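Local atomic coordinates of PcaV transcriptional regulator (Streptomyces coelicolor, PDB entry 4G9Y), a protein that probably acts as a DNA-binding transcription factor of the MarR family, built round a winged helix-turn-helix, and binds the aromatic acid 3,4-dihydroxybenzoate. Residues A[18-23]-A[118-123]; A[26-31]-A[36-41]. All coordinates share one frame; numbering follows the deposited sequence.

Contact 1: A[18-23]-A[118-123]; sequences RRLQQA and QVFLAP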
loop_
_atom_site.group_PDB
_atom_site.type_symbol
_atom_site.label_atom_id
_atom_site.label_comp_id
_atom_site.label_asym_id
_atom_site.label_seq_id
_atom_site.Cartn_x
_atom_site.Cartn_y
_atom_site.Cartn_z
ATOM N N ARG A 18 0.994 -6.860 -0.927
ATOM C CA ARG A 18 0.545 -5.760 -1.768
ATOM C C ARG A 18 -0.748 -6.132 -2.516
ATOM O O ARG A 18 -1.651 -5.316 -2.616
ATOM C CB ARG A 18 1.659 -5.315 -2.738
ATOM C CG ARG A 18 2.882 -4.712 -2.017
ATOM C CD ARG A 18 3.906 -4.047 -2.958
ATOM N NE ARG A 18 4.625 -5.017 -3.789
ATOM C CZ ARG A 18 5.744 -5.647 -3.430
ATOM N NH1 ARG A 18 6.304 -5.424 -2.240
ATOM N NH2 ARG A 18 6.307 -6.511 -4.262
ATOM N N ARG A 19 -0.828 -7.356 -3.033
ATOM C CA ARG A 19 -2.058 -7.835 -3.682
ATOM C C ARG A 19 -3.276 -7.752 -2.765
ATOM O O ARG A 19 -4.348 -7.345 -3.193
ATOM C CB ARG A 19 -1.931 -9.301 -4.118
ATOM C CG ARG A 19 -1.204 -9.558 -5.404
ATOM C CD ARG A 19 -1.506 -10.980 -5.892
ATOM N NE ARG A 19 -2.872 -11.068 -6.398
ATOM C CZ ARG A 19 -3.646 -12.145 -6.322
ATOM N NH1 ARG A 19 -3.211 -13.265 -5.736
ATOM N NH2 ARG A 19 -4.872 -12.096 -6.827
ATOM N N LEU A 20 -3.114 -8.185 -1.518
ATOM C CA LEU A 20 -4.215 -8.202 -0.565
ATOM C C LEU A 20 -4.691 -6.796 -0.295
ATOM O O LEU A 20 -5.886 -6.521 -0.233
ATOM C CB LEU A 20 -3.768 -8.837 0.756
ATOM C CG LEU A 20 -4.861 -8.915 1.827
ATOM C CD1 LEU A 20 -5.992 -9.841 1.377
ATOM C CD2 LEU A 20 -4.270 -9.399 3.144
ATOM N N GLN A 21 -3.747 -5.885 -0.121
ATOM C CA GLN A 21 -4.126 -4.505 0.123
ATOM C C GLN A 21 -4.791 -3.890 -1.108
ATOM O O GLN A 21 -5.787 -3.185 -0.998
ATOM C CB GLN A 21 -2.891 -3.693 0.538
ATOM C CG GLN A 21 -3.229 -2.308 1.063
ATOM C CD GLN A 21 -3.349 -1.280 -0.042
ATOM O OE1 GLN A 21 -2.754 -1.431 -1.115
ATOM N NE2 GLN A 21 -4.117 -0.223 0.213
ATOM N N GLN A 22 -4.240 -4.158 -2.288
ATOM C CA GLN A 22 -4.835 -3.664 -3.526
ATOM C C GLN A 22 -6.226 -4.235 -3.780
ATOM O O GLN A 22 -7.103 -3.546 -4.291
ATOM C CB GLN A 22 -3.926 -3.989 -4.711
ATOM C CG GLN A 22 -2.627 -3.201 -4.669
ATOM C CD GLN A 22 -1.694 -3.511 -5.833
ATOM O OE1 GLN A 22 -2.013 -4.322 -6.713
ATOM N NE2 GLN A 22 -0.533 -2.856 -5.846
ATOM N N ALA A 23 -6.417 -5.503 -3.442
ATOM C CA ALA A 23 -7.727 -6.119 -3.583
ATOM C C ALA A 23 -8.754 -5.418 -2.693
ATOM O O ALA A 23 -9.893 -5.216 -3.097
ATOM C CB ALA A 23 -7.647 -7.607 -3.248
ATOM N N GLN A 118 -17.603 -7.793 4.636
ATOM C CA GLN A 118 -18.147 -9.145 4.707
ATOM C C GLN A 118 -17.897 -9.888 3.386
ATOM O O GLN A 118 -17.498 -11.047 3.381
ATOM C CB GLN A 118 -19.642 -9.094 5.046
ATOM C CG GLN A 118 -20.448 -10.247 4.474
ATOM C CD GLN A 118 -21.859 -10.296 5.027
ATOM O OE1 GLN A 118 -22.271 -9.419 5.790
ATOM N NE2 GLN A 118 -22.608 -11.327 4.650
ATOM N N VAL A 119 -18.117 -9.211 2.263
ATOM C CA VAL A 119 -17.800 -9.789 0.956
ATOM C C VAL A 119 -16.290 -10.064 0.761
ATOM O O VAL A 119 -15.896 -11.093 0.213
ATOM C CB VAL A 119 -18.377 -8.909 -0.185
ATOM C CG1 VAL A 119 -17.826 -9.320 -1.547
ATOM C CG2 VAL A 119 -19.898 -8.968 -0.174
ATOM N N PHE A 120 -15.446 -9.148 1.219
ATOM C CA PHE A 120 -13.991 -9.337 1.182
ATOM C C PHE A 120 -13.514 -10.640 1.860
ATOM O O PHE A 120 -12.628 -11.344 1.346
ATOM C CB PHE A 120 -13.319 -8.120 1.843
ATOM C CG PHE A 120 -11.816 -8.100 1.745
ATOM C CD1 PHE A 120 -11.188 -7.956 0.520
ATOM C CD2 PHE A 120 -11.036 -8.169 2.889
ATOM C CE1 PHE A 120 -9.799 -7.895 0.431
ATOM C CE2 PHE A 120 -9.635 -8.122 2.815
ATOM C CZ PHE A 120 -9.016 -7.977 1.584
ATOM N N LEU A 121 -14.090 -10.944 3.020
ATOM C CA LEU A 121 -13.722 -12.125 3.798
ATOM C C LEU A 121 -14.548 -13.365 3.429
ATOM O O LEU A 121 -14.264 -14.464 3.893
ATOM C CB LEU A 121 -13.893 -11.834 5.290
ATOM C CG LEU A 121 -12.925 -10.771 5.835
ATOM C CD1 LEU A 121 -13.120 -10.556 7.319
ATOM C CD2 LEU A 121 -11.508 -11.178 5.541
ATOM N N ALA A 122 -15.557 -13.184 2.586
ATOM C CA ALA A 122 -16.510 -14.263 2.272
ATOM C C ALA A 122 -16.002 -15.590 1.644
ATOM O O ALA A 122 -16.674 -16.602 1.784
ATOM C CB ALA A 122 -17.666 -13.724 1.461
ATOM N N PRO A 123 -14.864 -15.585 0.913
ATOM C CA PRO A 123 -14.335 -16.873 0.424
ATOM C C PRO A 123 -13.897 -17.788 1.566
ATOM O O PRO A 123 -13.735 -18.982 1.379
ATOM C CB PRO A 123 -13.088 -16.462 -0.361
ATOM C CG PRO A 123 -13.315 -15.070 -0.728
ATOM C CD PRO A 123 -14.167 -14.443 0.297
#
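In the dimerisation region of this MarR-family regulator, Phe120, near the end of helix 100-121, reaches across to Leu20 and Ala23 on helix 13-31. Its CG stands anti to the backbone N (chi1 -174°), which carries the ring straight out from its own helix, and the far end of the ring does the touching. Atom CZ of Phe120 meets the CD1 methyl of Leu20 at 3.6 Å, the two side chains crossing at about a right angle. The neighbouring ring atom, CE1 of Phe120, lies 4.1 Å from Ala23 C and 4.3 Å from Ala23 CB. Leu20 and Ala23, three residues apart on helix 13-31, together form a small apolar seat for the ring. The small methyl of Ala23 lets the ring come near the backbone, yet the two segments stay apart: their nearest CA atoms, Ala23 CA and Phe120 CA, are 8.5 Å from each other. All three residues are buried, and Val139 of the second subunit packs on both Leu20 and Phe120. The ring of Phe120 also meets His24, a 3,4-dihydroxybenzoate-binding residue, edge-to-face. Such interlocking of the first and the last two helices, within and between subunits, is characteristic of the MarR dimer interface.

Contact 2: A[26-31]-A[36-41]; sequences LLWNTM and TTSPQY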
loop_
_atom_site.group_PDB
_atom_site.type_symbol
_atom_site.label_atom_id
_atom_site.label_comp_id
_atom_site.label_asym_id
_atom_site.label_seq_id
_atom_site.Cartn_x
_atom_site.Cartn_y
_atom_site.Cartn_z
ATOM N N LEU A 26 -9.545 -2.086 -4.309
ATOM C CA LEU A 26 -10.440 -2.323 -5.447
ATOM C C LEU A 26 -11.892 -2.487 -4.992
ATOM O O LEU A 26 -12.803 -1.914 -5.586
ATOM C CB LEU A 26 -9.987 -3.550 -6.253
ATOM C CG LEU A 26 -10.940 -4.035 -7.350
ATOM C CD1 LEU A 26 -10.990 -3.047 -8.502
ATOM C CD2 LEU A 26 -10.564 -5.432 -7.843
ATOM N N LEU A 27 -12.116 -3.254 -3.929
ATOM C CA LEU A 27 -13.483 -3.469 -3.457
ATOM C C LEU A 27 -14.082 -2.209 -2.844
ATOM O O LEU A 27 -15.283 -1.975 -2.948
ATOM C CB LEU A 27 -13.552 -4.615 -2.449
ATOM C CG LEU A 27 -13.649 -6.039 -3.001
ATOM C CD1 LEU A 27 -14.162 -6.952 -1.902
ATOM C CD2 LEU A 27 -14.562 -6.110 -4.225
ATOM N N TRP A 28 -13.251 -1.397 -2.201
ATOM C CA TRP A 28 -13.737 -0.111 -1.704
ATOM C C TRP A 28 -14.290 0.704 -2.857
ATOM O O TRP A 28 -15.371 1.291 -2.771
ATOM C CB TRP A 28 -12.638 0.688 -1.003
ATOM C CG TRP A 28 -13.136 2.054 -0.485
ATOM C CD1 TRP A 28 -13.315 3.209 -1.210
ATOM C CD2 TRP A 28 -13.512 2.368 0.864
ATOM N NE1 TRP A 28 -13.777 4.219 -0.386
ATOM C CE2 TRP A 28 -13.905 3.724 0.888
ATOM C CE3 TRP A 28 -13.533 1.630 2.063
ATOM C CZ2 TRP A 28 -14.328 4.353 2.053
ATOM C CZ3 TRP A 28 -13.956 2.262 3.218
ATOM C CH2 TRP A 28 -14.349 3.608 3.205
ATOM N N ASN A 29 -13.541 0.743 -3.947
ATOM C CA ASN A 29 -13.936 1.553 -5.079
ATOM C C ASN A 29 -15.149 0.999 -5.826
ATOM O O ASN A 29 -15.956 1.758 -6.356
ATOM C CB ASN A 29 -12.741 1.824 -6.008
ATOM C CG ASN A 29 -11.832 2.907 -5.458
ATOM O OD1 ASN A 29 -12.074 4.093 -5.669
ATOM N ND2 ASN A 29 -10.818 2.509 -4.697
ATOM N N THR A 30 -15.315 -0.316 -5.838
ATOM C CA THR A 30 -16.447 -0.877 -6.566
ATOM C C THR A 30 -17.690 -1.061 -5.684
ATOM O O THR A 30 -18.802 -1.030 -6.177
ATOM C CB THR A 30 -16.091 -2.205 -7.251
ATOM O OG1 THR A 30 -15.699 -3.145 -6.263
ATOM C CG2 THR A 30 -14.937 -2.028 -8.243
ATOM N N MET A 31 -17.515 -1.230 -4.382
ATOM C CA MET A 31 -18.661 -1.530 -3.523
ATOM C C MET A 31 -19.005 -0.432 -2.508
ATOM O O MET A 31 -20.073 -0.457 -1.888
ATOM C CB MET A 31 -18.440 -2.848 -2.775
ATOM C CG MET A 31 -18.429 -4.077 -3.670
ATOM S SD MET A 31 -18.247 -5.535 -2.632
ATOM C CE MET A 31 -19.798 -5.494 -1.710
ATOM N N THR A 36 -15.804 8.982 -2.417
ATOM C CA THR A 36 -15.315 9.159 -1.060
ATOM C C THR A 36 -14.234 8.120 -0.777
ATOM O O THR A 36 -14.468 6.930 -0.902
ATOM C CB THR A 36 -16.447 9.024 -0.042
ATOM O OG1 THR A 36 -17.460 9.986 -0.345
ATOM C CG2 THR A 36 -15.936 9.258 1.376
ATOM N N THR A 37 -13.046 8.572 -0.413
ATOM C CA THR A 37 -11.972 7.637 -0.122
ATOM C C THR A 37 -12.063 7.128 1.314
ATOM O O THR A 37 -12.797 7.669 2.138
ATOM C CB THR A 37 -10.612 8.289 -0.305
ATOM O OG1 THR A 37 -10.492 9.363 0.627
ATOM C CG2 THR A 37 -10.464 8.845 -1.711
ATOM N N SER A 38 -11.297 6.084 1.604
ATOM C CA SER A 38 -11.187 5.562 2.956
ATOM C C SER A 38 -10.753 6.620 4.010
ATOM O O SER A 38 -11.380 6.723 5.067
ATOM C CB SER A 38 -10.258 4.336 2.967
ATOM O OG SER A 38 -10.378 3.637 4.184
ATOM N N PRO A 39 -9.694 7.409 3.726
ATOM C CA PRO A 39 -9.317 8.459 4.688
ATOM C C PRO A 39 -10.402 9.531 4.856
ATOM O O PRO A 39 -10.619 10.022 5.963
ATOM C CB PRO A 39 -8.067 9.080 4.048
ATOM C CG PRO A 39 -7.508 7.983 3.179
ATOM C CD PRO A 39 -8.737 7.349 2.602
ATOM N N GLN A 40 -11.083 9.884 3.775
ATOM C CA GLN A 40 -12.164 10.845 3.881
ATOM C C GLN A 40 -13.268 10.310 4.775
ATOM O O GLN A 40 -13.795 11.030 5.631
ATOM C CB GLN A 40 -12.714 11.202 2.500
ATOM C CG GLN A 40 -11.736 12.018 1.675
ATOM C CD GLN A 40 -12.117 12.102 0.205
ATOM O OE1 GLN A 40 -13.181 11.640 -0.198
ATOM N NE2 GLN A 40 -11.245 12.710 -0.603
ATOM N N TYR A 41 -13.617 9.043 4.586
ATOM C CA TYR A 41 -14.640 8.441 5.430
ATOM C C TYR A 41 -14.206 8.406 6.899
ATOM O O TYR A 41 -15.020 8.627 7.802
ATOM C CB TYR A 41 -15.018 7.029 4.943
ATOM C CG TYR A 41 -15.988 6.379 5.884
ATOM C CD1 TYR A 41 -17.354 6.603 5.772
ATOM C CD2 TYR A 41 -15.533 5.577 6.926
ATOM C CE1 TYR A 41 -18.250 6.017 6.672
ATOM C CE2 TYR A 41 -16.412 5.008 7.827
ATOM C CZ TYR A 41 -17.764 5.223 7.695
ATOM O OH TYR A 41 -18.611 4.629 8.608
#
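Trp28 projects from helix 13-31 against the start of helix 38-49, using one edge of its indole for a hydrogen bond and one face for packing. A chi1 of 179°, which sets CG opposite the backbone N, sends the indole toward residues 36-41. Its NE1 donates to the carbonyl O of Thr36 at 2.8 Å; the bond is nearly straight, at 170°, and lies in both the indole plane and the carbonyl plane, which, with the packing on face and edge, is likely to hold the ring's rotation. Ser38, a 3,4-dihydroxybenzoate-binding residue, lies over one face. Its CA makes a CH-pi contact with the six-membered ring, 3.9 Å from the centroid, while its backbone N sits above the same face toward the rim. Tyr41 comes instead to the indole edge: its CB is 3.9 Å from Trp28 CH2, and the two side chains cross at about a right angle. Were the indole of Trp28 cut back to an alanine here, the Thr36 carbonyl would probably lose this donor and a gap would open beside Ser38 and Tyr41. The backbone gripped here is itself ordered by a capping box, in which Gln40 N donates to Thr37 OG1 at 3.2 Å and Thr37 N to Gln40 OE1 at 3.1 Å. Beyond the two segments, Ile113 and Met116 of helix 100-121 pack on Trp28, Leu109 of that helix touches Thr36, and Gln40 reaches Val72, Arg75 and Leu76 of helix 66-78.

How the contacts relate
Contacts 1 and 2 share helix 13-31, with centres 13 Å apart. Along the chain, segments 18-23, 26-31 and 36-41 follow one another, and 118-123 begins 95 residues after 18-23 ends, so contact 2 is local whereas contact 1 brings distant parts of the chain together. The two also touch directly: Val119 CG2 lies 3.8 Å from Met31 CE, and Phe120 CA 3.9 Å from Leu27 CD1. Helix 13-31 thus joins the dimer region at contact 1 to the beginning of helix 38-49 at contact 2. Arg18 lies in segment 18-23, though it does not touch 118-123, and Ser38 packs in contact 2; both bind 3,4-dihydroxybenzoate, consistent with a ligand site between the dimerisation and DNA-binding parts.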